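Side-chain contacts in tRNA dimethylallyltransferase (Bacillus halodurans, PDB 3EXA), which probably transfers a dimethylallyl group from dimethylallyl diphosphate to the adenine at position 37 of tRNAs that read codons beginning with uridine, with magnesium as cofactor: residues A75-Q78 with D79-P83; T86-H89 with E90-R93; L204-R207 with I208-R211; L263-N266 with S267-Y270. All blocks are in the same frame, centred on the assembly; numbering follows the deposited sequence.

Contact 1: residues A75-Q78 with D79-P83; sequences ADFQ and DLATP
Phe77 and Ala81, one turn apart on helix 74-90, make the main apolar touch of these two successive turns. The methyl CB of Ala81 lies over one face of the Phe77 ring, 4.2 Å from its centroid and 21° off the ring normal, a CH-pi contact. The methyl is displaced toward the rim, so CZ is the ring atom it meets most closely, at 3.9 Å from Ala81 CB. With CG of Phe77 anti to the backbone N (chi1 173°), the ring leans along the helix toward the following turn, and alanine suits that place because its short side chain fits beneath the ring.

Of the helix's own hydrogen bonds, Ala81 N to Phe77 O, at 2.8 Å, and Asp79 N to Ala75 O are sound, whereas those from Leu80 N to Asp76 O and to Phe77 O are weak. Gln78 O receives Thr82 N at 3.1 Å. Thr82 OG1 lies 2.9 Å from the same Gln78 O and also bonds with Gln111 OE1, so its proton is not assigned. The side chains of Gln78 and Thr82 run side by side. Pro83, which has no N-H to give back to the preceding turn, kinks the helix there.

The buried Gln78 bonds through NE2 to Phe112 O, and Asp76 OD2 accepts from Ser73 N. The Phe77 side chain lies about 8 Å from that of Thr101, which by similarity meets the tRNA. Phe77 also meets the ring of Tyr104, and with Ala81 it packs on Val108, which seats this part of helix 74-90 against helix 102-110.

Contact 2: residues T86-H89 with E90-R93; sequences TEIH and ERGR
Ile88 and Arg93 meet where helix 74-90 ends in a Schellman motif. Arg93 N gives a 3.0 Å bond to Ile88 O, and Gly92 N bonds to His89 O at the same length, its donor standing above the carbonyl plane. Gly92, with phi at 79°, is the residue that turns the chain out of the helix; having no side chain, it takes this positive phi without the strain a CB would bring.

Side chains close over this turn. Ile88 branches two ways: CG2 reaches Arg93 CB at 3.7 Å, the two side chains crossing at about a right angle, while CG1 touches Arg91 NH2 at 3.4 Å. Arg91 folds back along the helix because its chain bends at chi3 (-74°), which lays the flat guanidinium over the preceding turn. Glu87 O sits above one face of that group, offset toward its rim. NH1 lies 3.2 Å from Glu87 O, but its N-H is poorly aimed and makes no hydrogen bond.

What fixes these arginines lies one shell further out. Glu30, on strand 29-33, takes salt bridges from both Arg91 NH2 and Arg93 NH1, so a single carboxylate probably balances two positive charges at the turn. Long, flexible arginines suit such a place, since their charge reaches the strand while their carbons stay by the helix end. Ile88, the buried member, packs on Ile32 and Pro95, which belong to two adjacent strands of the parallel sheet, 29-33 and 94-98. His89 NE2 hydrogen-bonds to Lys4 O, while ND1 of its ring lies 3.9 Å from Arg93 O.

Contact 3: residues L204-R207 with I208-R211; sequences LYDR and INRR
Leu204 and Ile208 are set obliquely across one another on the buried side of helix 201-218, with Leu204 CG 3.8 Å from Ile208 CD1. The leucine has CG anti to its own N (chi1 178°), beside the carbonyl carbon, which swings the branch across the helix surface, where CD1 of Ile208, reaching back a turn, meets it. The isoleucine has CG1 beside its backbone N (chi1 -69°) and CD1 extended from it. Tyr205 presents an edge of its ring to this methyl: CD1 of Ile208 lies near the ring plane, 4.4 Å from CD1 of Tyr205. Isoleucine suits the place because CG1 and CD1 reach back to Leu204 and Tyr205 while CG2 packs on Ser267 of helix 256-279. Cut back to an alanine here, the side chain would probably leave Leu204 CG and the Tyr205 edge without their shared partner and open a gap opposite Ser267.

The backbone bonds are the helix's own: Asn209 N to Tyr205 O at 2.9 Å, and Arg210 N to Asp206 O at 3.0 Å. Among the polar side chains, Asn209 ND2 stands 3.4 Å from Tyr205 O, but its angle is too poor for a bond; on the other branch of the amide, OD1 accepts from Arg268 NH1. Arg207 NH2 reaches Ala13 O, and Arg210 NH1 pairs with Glu217.

One helix therefore serves two neighbours: Tyr205, Ile208 and Asn209 face helix 256-279, whereas Leu204, Arg207 and Arg211 approach Val14, Ala13 and Thr12 of the P-loop, the predicted ATP-binding and, by similarity, substrate-binding loop of this P-loop NTPase relative.

Contact 4: residues L263-N266 with S267-Y270; sequences LKRN and SRRY
Helix 256-279, whose end belongs to a region that by similarity meets the tRNA substrate, carries these residues, and Leu263 and Ser267 begin the contact. Leu263 O takes two bonds from Ser267, one from N at 2.8 Å and one from OG at 2.9 Å, the donors arriving from opposite faces of the carbonyl plane. Serine suits this buried turn because its small hydroxyl is satisfied by the helix itself.

Arg268 curls back over the preceding turn through a bend at chi3 (-54°). One face of its guanidinium lies on Arg265 CA, 3.4 Å from NH2, and on Lys264 O. Its NH1 meanwhile bonds to Asn209 OD1, tying this helix to helix 201-218; a leucine in its place would probably leave that amide oxygen without its donor and uncover the part of the Tyr205 ring on which CD of the arginine lies. The same pairing of helices, in a protein of the P-loop NTPase clan, is reinforced by Lys264, whose NZ forms a salt bridge with Asp213.

Arg265 and Arg269 bring like charges together, running side by side with their guanidinium planes 84° apart. Arg265 NH2 and Arg269 NH1 stand 3.9 Å apart, an approach perhaps eased in part by Asp261, with which Arg265 NH1 has a long, weak ion pair. Arg269 lays one face on Arg265 CG, while in its plane NH2 gives a weak 3.4 Å bond to Asn266 OD1, the amide being nearly coplanar with the guanidinium (13°). Asn266 ND2 bonds to Glu245, and Tyr270 packs on Thr101, a site that by similarity meets tRNA.

How the contacts relate
Contacts 1 and 2 are successive parts of helix 74-90, their centres 16 Å apart: the first is partly buried and relies on a ring and a methyl against helix 102-110, whereas the second lies at the surface, where the helix ends and salt bridges reach strand 29-33. Contacts 3 and 4, both partly buried, sit on two different helices, 201-218 and 256-279, that pack together, with centres 10 Å apart and direct touches between them. Both join buried apolar or small residues to polar groups within one interface, where an arginine of contact 4 meets an asparagine of contact 3; apolar and amide groups mark contact 3, hydroxyl and guanidinium contact 4. Contacts 2 and 4 lie on opposite sides of the chain's centre.

Contact 1: residues A75-Q78 with D79-P83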
loop_
_atom_site.group_PDB
_atom_site.type_symbol
_atom_site.label_atom_id
_atom_site.label_comp_id
_atom_site.label_asym_id
_atom_site.label_seq_id
_atom_site.Cartn_x
_atom_site.Cartn_y
_atom_site.Cartn_z
ATOM N N ALA A 75 -11.585 -2.626 12.213
ATOM C CA ALA A 75 -12.151 -1.850 11.122
ATOM C C ALA A 75 -13.579 -2.308 10.833
ATOM O O ALA A 75 -14.454 -1.480 10.594
ATOM C CB ALA A 75 -11.291 -1.988 9.872
ATOM N N ASP A 76 -13.814 -3.620 10.853
ATOM C CA ASP A 76 -15.153 -4.132 10.603
ATOM C C ASP A 76 -16.069 -3.573 11.690
ATOM O O ASP A 76 -17.167 -3.107 11.407
ATOM C CB ASP A 76 -15.210 -5.673 10.653
ATOM C CG ASP A 76 -14.356 -6.349 9.582
ATOM O OD1 ASP A 76 -14.446 -5.969 8.390
ATOM O OD2 ASP A 76 -13.602 -7.289 9.939
ATOM N N PHE A 77 -15.615 -3.618 12.938
ATOM C CA PHE A 77 -16.427 -3.119 14.043
ATOM C C PHE A 77 -16.764 -1.637 13.897
ATOM O O PHE A 77 -17.921 -1.244 14.043
ATOM C CB PHE A 77 -15.719 -3.350 15.377
ATOM C CG PHE A 77 -16.414 -2.708 16.545
ATOM C CD1 PHE A 77 -15.814 -1.659 17.232
ATOM C CD2 PHE A 77 -17.681 -3.124 16.933
ATOM C CE1 PHE A 77 -16.471 -1.029 18.284
ATOM C CE2 PHE A 77 -18.345 -2.496 17.986
ATOM C CZ PHE A 77 -17.738 -1.447 18.662
ATOM N N GLN A 78 -15.751 -0.825 13.606
ATOM C CA GLN A 78 -15.918 0.613 13.443
ATOM C C GLN A 78 -16.908 0.978 12.327
ATOM O O GLN A 78 -17.729 1.880 12.497
ATOM C CB GLN A 78 -14.550 1.254 13.178
ATOM C CG GLN A 78 -14.570 2.766 12.980
ATOM C CD GLN A 78 -13.190 3.333 12.661
ATOM O OE1 GLN A 78 -12.320 3.407 13.528
ATOM N NE2 GLN A 78 -12.981 3.721 11.404
ATOM N N ASP A 79 -16.834 0.288 11.190
ATOM C CA ASP A 79 -17.749 0.566 10.082
ATOM C C ASP A 79 -19.194 0.195 10.451
ATOM O O ASP A 79 -20.146 0.700 9.848
ATOM C CB ASP A 79 -17.346 -0.199 8.807
ATOM C CG ASP A 79 -15.976 0.201 8.277
ATOM O OD1 ASP A 79 -15.523 1.336 8.558
ATOM O OD2 ASP A 79 -15.358 -0.618 7.559
ATOM N N LEU A 80 -19.367 -0.692 11.430
ATOM C CA LEU A 80 -20.715 -1.080 11.848
ATOM C C LEU A 80 -21.220 -0.240 13.019
ATOM O O LEU A 80 -22.408 0.056 13.099
ATOM C CB LEU A 80 -20.758 -2.563 12.235
ATOM C CG LEU A 80 -20.656 -3.588 11.100
ATOM C CD1 LEU A 80 -20.485 -4.965 11.695
ATOM C CD2 LEU A 80 -21.901 -3.527 10.226
ATOM N N ALA A 81 -20.325 0.156 13.919
ATOM C CA ALA A 81 -20.730 0.947 15.074
ATOM C C ALA A 81 -21.024 2.404 14.752
ATOM O O ALA A 81 -22.058 2.947 15.161
ATOM C CB ALA A 81 -19.669 0.875 16.153
ATOM N N THR A 82 -20.121 3.044 14.021
ATOM C CA THR A 82 -20.296 4.450 13.696
ATOM C C THR A 82 -21.679 4.724 13.098
ATOM O O THR A 82 -22.426 5.545 13.616
ATOM C CB THR A 82 -19.164 4.934 12.753
ATOM O OG1 THR A 82 -17.894 4.665 13.364
ATOM C CG2 THR A 82 -19.266 6.426 12.510
ATOM N N PRO A 83 -22.053 4.023 12.019
ATOM C CA PRO A 83 -23.375 4.277 11.439
ATOM C C PRO A 83 -24.509 3.995 12.431
ATOM O O PRO A 83 -25.534 4.687 12.439
ATOM C CB PRO A 83 -23.413 3.337 10.234
ATOM C CG PRO A 83 -21.962 3.195 9.862
ATOM C CD PRO A 83 -21.303 3.047 11.213
#

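Contact 2: residues T86-H89 with E90-R93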
loop_
_atom_site.group_PDB
_atom_site.type_symbol
_atom_site.label_atom_id
_atom_site.label_comp_id
_atom_site.label_asym_id
_atom_site.label_seq_id
_atom_site.Cartn_x
_atom_site.Cartn_y
_atom_site.Cartn_z
ATOM N N THR A 86 -25.487 6.789 14.756
ATOM C CA THR A 86 -26.316 7.772 14.070
ATOM C C THR A 86 -27.755 7.280 13.964
ATOM O O THR A 86 -28.688 8.051 14.154
ATOM C CB THR A 86 -25.793 8.054 12.648
ATOM O OG1 THR A 86 -24.421 8.453 12.718
ATOM C CG2 THR A 86 -26.599 9.177 11.995
ATOM N N GLU A 87 -27.929 5.995 13.664
ATOM C CA GLU A 87 -29.262 5.415 13.532
ATOM C C GLU A 87 -29.987 5.422 14.880
ATOM O O GLU A 87 -31.213 5.532 14.943
ATOM C CB GLU A 87 -29.159 3.987 12.977
ATOM C CG GLU A 87 -28.556 3.907 11.564
ATOM C CD GLU A 87 -28.098 2.499 11.180
ATOM O OE1 GLU A 87 -28.891 1.544 11.336
ATOM O OE2 GLU A 87 -26.946 2.354 10.708
ATOM N N ILE A 88 -29.219 5.304 15.959
ATOM C CA ILE A 88 -29.776 5.330 17.305
ATOM C C ILE A 88 -30.187 6.770 17.635
ATOM O O ILE A 88 -31.191 7.001 18.318
ATOM C CB ILE A 88 -28.740 4.804 18.331
ATOM C CG1 ILE A 88 -28.528 3.301 18.099
ATOM C CG2 ILE A 88 -29.206 5.088 19.765
ATOM C CD1 ILE A 88 -27.454 2.672 18.973
ATOM N N HIS A 89 -29.423 7.740 17.134
ATOM C CA HIS A 89 -29.753 9.145 17.365
ATOM C C HIS A 89 -30.945 9.560 16.525
ATOM O O HIS A 89 -31.704 10.440 16.917
ATOM C CB HIS A 89 -28.567 10.044 17.044
ATOM C CG HIS A 89 -27.661 10.261 18.211
ATOM N ND1 HIS A 89 -28.047 10.966 19.327
ATOM C CD2 HIS A 89 -26.404 9.822 18.452
ATOM C CE1 HIS A 89 -27.063 10.951 20.215
ATOM N NE2 HIS A 89 -26.060 10.266 19.709
ATOM N N GLU A 90 -31.097 8.920 15.369
ATOM C CA GLU A 90 -32.210 9.196 14.468
ATOM C C GLU A 90 -33.517 8.757 15.132
ATOM O O GLU A 90 -34.584 9.277 14.810
ATOM C CB GLU A 90 -32.041 8.429 13.154
ATOM C CG GLU A 90 -30.732 8.678 12.420
ATOM C CD GLU A 90 -30.829 9.764 11.375
ATOM O OE1 GLU A 90 -29.790 10.076 10.751
ATOM O OE2 GLU A 90 -31.940 10.304 11.170
ATOM N N ARG A 91 -33.431 7.788 16.043
ATOM C CA ARG A 91 -34.605 7.286 16.756
ATOM C C ARG A 91 -34.865 8.093 18.010
ATOM O O ARG A 91 -35.857 7.871 18.699
ATOM C CB ARG A 91 -34.422 5.820 17.159
ATOM C CG ARG A 91 -34.679 4.813 16.061
ATOM C CD ARG A 91 -34.580 3.389 16.602
ATOM N NE ARG A 91 -33.208 2.947 16.861
ATOM C CZ ARG A 91 -32.322 2.638 15.915
ATOM N NH1 ARG A 91 -32.654 2.725 14.636
ATOM N NH2 ARG A 91 -31.105 2.218 16.245
ATOM N N GLY A 92 -33.961 9.022 18.311
ATOM C CA GLY A 92 -34.107 9.852 19.494
ATOM C C GLY A 92 -33.681 9.128 20.759
ATOM O O GLY A 92 -34.139 9.452 21.851
ATOM N N ARG A 93 -32.800 8.146 20.598
ATOM C CA ARG A 93 -32.296 7.348 21.705
ATOM C C ARG A 93 -30.834 7.674 21.949
ATOM O O ARG A 93 -30.164 8.258 21.092
ATOM C CB ARG A 93 -32.398 5.865 21.364
ATOM C CG ARG A 93 -33.766 5.412 20.944
ATOM C CD ARG A 93 -34.612 5.134 22.147
ATOM N NE ARG A 93 -35.863 4.487 21.784
ATOM C CZ ARG A 93 -35.954 3.262 21.276
ATOM N NH1 ARG A 93 -34.859 2.547 21.066
ATOM N NH2 ARG A 93 -37.144 2.743 20.992
#

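Contact 3: residues L204-R207 with I208-R211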
loop_
_atom_site.group_PDB
_atom_site.type_symbol
_atom_site.label_atom_id
_atom_site.label_comp_id
_atom_site.label_asym_id
_atom_site.label_seq_id
_atom_site.Cartn_x
_atom_site.Cartn_y
_atom_site.Cartn_z
ATOM N N LEU A 204 -12.643 -9.440 42.576
ATOM C CA LEU A 204 -12.751 -9.569 41.134
ATOM C C LEU A 204 -12.237 -10.918 40.628
ATOM O O LEU A 204 -12.853 -11.541 39.753
ATOM C CB LEU A 204 -11.970 -8.445 40.451
ATOM C CG LEU A 204 -11.996 -8.540 38.922
ATOM C CD1 LEU A 204 -13.377 -8.161 38.440
ATOM C CD2 LEU A 204 -10.942 -7.632 38.294
ATOM N N TYR A 205 -11.104 -11.369 41.166
ATOM C CA TYR A 205 -10.510 -12.643 40.755
ATOM C C TYR A 205 -11.415 -13.823 41.088
ATOM O O TYR A 205 -11.641 -14.699 40.248
ATOM C CB TYR A 205 -9.124 -12.847 41.404
ATOM C CG TYR A 205 -7.998 -12.048 40.764
ATOM C CD1 TYR A 205 -8.222 -11.298 39.608
ATOM C CD2 TYR A 205 -6.710 -12.046 41.308
ATOM C CE1 TYR A 205 -7.204 -10.561 39.008
ATOM C CE2 TYR A 205 -5.672 -11.308 40.708
ATOM C CZ TYR A 205 -5.936 -10.566 39.556
ATOM O OH TYR A 205 -4.952 -9.815 38.937
ATOM N N ASP A 206 -11.935 -13.853 42.309
ATOM C CA ASP A 206 -12.815 -14.952 42.702
ATOM C C ASP A 206 -14.034 -15.001 41.806
ATOM O O ASP A 206 -14.476 -16.080 41.409
ATOM C CB ASP A 206 -13.270 -14.801 44.154
ATOM C CG ASP A 206 -12.151 -15.044 45.138
ATOM O OD1 ASP A 206 -12.410 -14.958 46.354
ATOM O OD2 ASP A 206 -11.014 -15.322 44.702
ATOM N N ARG A 207 -14.584 -13.833 41.484
ATOM C CA ARG A 207 -15.761 -13.803 40.623
ATOM C C ARG A 207 -15.405 -14.283 39.217
ATOM O O ARG A 207 -16.265 -14.786 38.501
ATOM C CB ARG A 207 -16.365 -12.390 40.570
ATOM C CG ARG A 207 -17.145 -11.977 41.822
ATOM C CD ARG A 207 -17.371 -10.473 41.827
ATOM N NE ARG A 207 -18.168 -10.045 40.688
ATOM C CZ ARG A 207 -19.496 -10.012 40.676
ATOM N NH1 ARG A 207 -20.174 -10.378 41.753
ATOM N NH2 ARG A 207 -20.147 -9.623 39.583
ATOM N N ILE A 208 -14.133 -14.133 38.838
ATOM C CA ILE A 208 -13.676 -14.564 37.525
ATOM C C ILE A 208 -13.508 -16.090 37.514
ATOM O O ILE A 208 -13.850 -16.745 36.529
ATOM C CB ILE A 208 -12.360 -13.843 37.130
ATOM C CG1 ILE A 208 -12.657 -12.354 36.870
ATOM C CG2 ILE A 208 -11.723 -14.495 35.903
ATOM C CD1 ILE A 208 -11.448 -11.498 36.603
ATOM N N ASN A 209 -13.012 -16.658 38.613
ATOM C CA ASN A 209 -12.849 -18.104 38.695
ATOM C C ASN A 209 -14.214 -18.780 38.705
ATOM O O ASN A 209 -14.427 -19.808 38.052
ATOM C CB ASN A 209 -12.094 -18.517 39.957
ATOM C CG ASN A 209 -10.693 -17.953 40.018
ATOM O OD1 ASN A 209 -9.995 -17.844 39.005
ATOM N ND2 ASN A 209 -10.264 -17.606 41.216
ATOM N N ARG A 210 -15.142 -18.214 39.456
ATOM C CA ARG A 210 -16.476 -18.783 39.516
ATOM C C ARG A 210 -17.142 -18.657 38.136
ATOM O O ARG A 210 -17.919 -19.516 37.726
ATOM C CB ARG A 210 -17.306 -18.079 40.600
ATOM C CG ARG A 210 -18.789 -18.402 40.572
ATOM C CD ARG A 210 -19.020 -19.889 40.633
ATOM N NE ARG A 210 -20.444 -20.208 40.604
ATOM C CZ ARG A 210 -20.923 -21.427 40.392
ATOM N NH1 ARG A 210 -20.086 -22.437 40.190
ATOM N NH2 ARG A 210 -22.231 -21.639 40.385
ATOM N N ARG A 211 -16.829 -17.591 37.414
ATOM C CA ARG A 211 -17.400 -17.432 36.090
ATOM C C ARG A 211 -16.938 -18.619 35.247
ATOM O O ARG A 211 -17.720 -19.190 34.486
ATOM C CB ARG A 211 -16.930 -16.126 35.452
ATOM C CG ARG A 211 -18.022 -15.333 34.749
ATOM C CD ARG A 211 -17.782 -15.217 33.246
ATOM N NE ARG A 211 -16.370 -15.018 32.905
ATOM C CZ ARG A 211 -15.942 -14.375 31.820
ATOM N NH1 ARG A 211 -14.640 -14.254 31.586
ATOM N NH2 ARG A 211 -16.815 -13.827 30.981
#

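Contact 4: residues L263-N266 with S267-Y270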
loop_
_atom_site.group_PDB
_atom_site.type_symbol
_atom_site.label_atom_id
_atom_site.label_comp_id
_atom_site.label_asym_id
_atom_site.label_seq_id
_atom_site.Cartn_x
_atom_site.Cartn_y
_atom_site.Cartn_z
ATOM N N LEU A 263 -7.313 -21.656 31.958
ATOM C CA LEU A 263 -8.358 -20.754 31.490
ATOM C C LEU A 263 -8.626 -19.710 32.560
ATOM O O LEU A 263 -8.788 -18.530 32.264
ATOM C CB LEU A 263 -9.649 -21.532 31.204
ATOM C CG LEU A 263 -10.920 -20.707 30.995
ATOM C CD1 LEU A 263 -10.653 -19.590 30.000
ATOM C CD2 LEU A 263 -12.041 -21.602 30.498
ATOM N N LYS A 264 -8.683 -20.151 33.811
ATOM C CA LYS A 264 -8.928 -19.231 34.904
ATOM C C LYS A 264 -7.813 -18.198 34.998
ATOM O O LYS A 264 -8.067 -16.998 35.144
ATOM C CB LYS A 264 -9.043 -19.992 36.220
ATOM C CG LYS A 264 -10.377 -20.725 36.392
ATOM C CD LYS A 264 -10.412 -21.533 37.690
ATOM C CE LYS A 264 -11.792 -22.137 37.947
ATOM N NZ LYS A 264 -11.866 -22.841 39.259
ATOM N N ARG A 265 -6.579 -18.678 34.910
ATOM C CA ARG A 265 -5.412 -17.822 34.985
ATOM C C ARG A 265 -5.425 -16.824 33.837
ATOM O O ARG A 265 -5.321 -15.615 34.058
ATOM C CB ARG A 265 -4.155 -18.688 34.956
ATOM C CG ARG A 265 -2.849 -17.924 35.021
ATOM C CD ARG A 265 -1.811 -18.732 35.804
ATOM N NE ARG A 265 -1.801 -20.139 35.409
ATOM C CZ ARG A 265 -1.510 -20.573 34.185
ATOM N NH1 ARG A 265 -1.528 -21.874 33.913
ATOM N NH2 ARG A 265 -1.195 -19.707 33.229
ATOM N N ASN A 266 -5.568 -17.313 32.607
ATOM C CA ASN A 266 -5.604 -16.399 31.471
ATOM C C ASN A 266 -6.753 -15.403 31.611
ATOM O O ASN A 266 -6.613 -14.248 31.219
ATOM C CB ASN A 266 -5.755 -17.156 30.149
ATOM C CG ASN A 266 -4.590 -18.074 29.864
ATOM O OD1 ASN A 266 -3.471 -17.832 30.310
ATOM N ND2 ASN A 266 -4.845 -19.133 29.108
ATOM N N SER A 267 -7.885 -15.837 32.165
ATOM C CA SER A 267 -9.020 -14.935 32.337
ATOM C C SER A 267 -8.689 -13.815 33.322
ATOM O O SER A 267 -9.111 -12.670 33.137
ATOM C CB SER A 267 -10.262 -15.687 32.831
ATOM O OG SER A 267 -10.823 -16.504 31.817
ATOM N N ARG A 268 -7.946 -14.147 34.375
ATOM C CA ARG A 268 -7.566 -13.147 35.364
ATOM C C ARG A 268 -6.520 -12.208 34.772
ATOM O O ARG A 268 -6.599 -10.994 34.954
ATOM C CB ARG A 268 -7.000 -13.807 36.626
ATOM C CG ARG A 268 -8.012 -14.605 37.436
ATOM C CD ARG A 268 -7.386 -15.025 38.756
ATOM N NE ARG A 268 -6.129 -15.735 38.554
ATOM C CZ ARG A 268 -6.017 -17.060 38.486
ATOM N NH1 ARG A 268 -7.091 -17.828 38.607
ATOM N NH2 ARG A 268 -4.831 -17.622 38.308
ATOM N N ARG A 269 -5.553 -12.782 34.058
ATOM C CA ARG A 269 -4.478 -12.017 33.421
ATOM C C ARG A 269 -5.040 -11.028 32.409
ATOM O O ARG A 269 -4.511 -9.928 32.231
ATOM C CB ARG A 269 -3.524 -12.957 32.681
ATOM C CG ARG A 269 -2.059 -12.793 33.021
ATOM C CD ARG A 269 -1.689 -13.666 34.208
ATOM N NE ARG A 269 -0.557 -14.542 33.915
ATOM C CZ ARG A 269 -0.558 -15.498 32.991
ATOM N NH1 ARG A 269 0.529 -16.237 32.808
ATOM N NH2 ARG A 269 -1.637 -15.720 32.251
ATOM N N TYR A 270 -6.102 -11.441 31.728
ATOM C CA TYR A 270 -6.733 -10.611 30.714
ATOM C C TYR A 270 -7.551 -9.475 31.335
ATOM O O TYR A 270 -7.690 -8.408 30.738
ATOM C CB TYR A 270 -7.604 -11.488 29.813
ATOM C CG TYR A 270 -8.333 -10.747 28.722
ATOM C CD1 TYR A 270 -9.618 -10.251 28.930
ATOM C CD2 TYR A 270 -7.740 -10.546 27.477
ATOM C CE1 TYR A 270 -10.299 -9.573 27.923
ATOM C CE2 TYR A 270 -8.407 -9.867 26.465
ATOM C CZ TYR A 270 -9.684 -9.385 26.694
ATOM O OH TYR A 270 -10.340 -8.703 25.697
#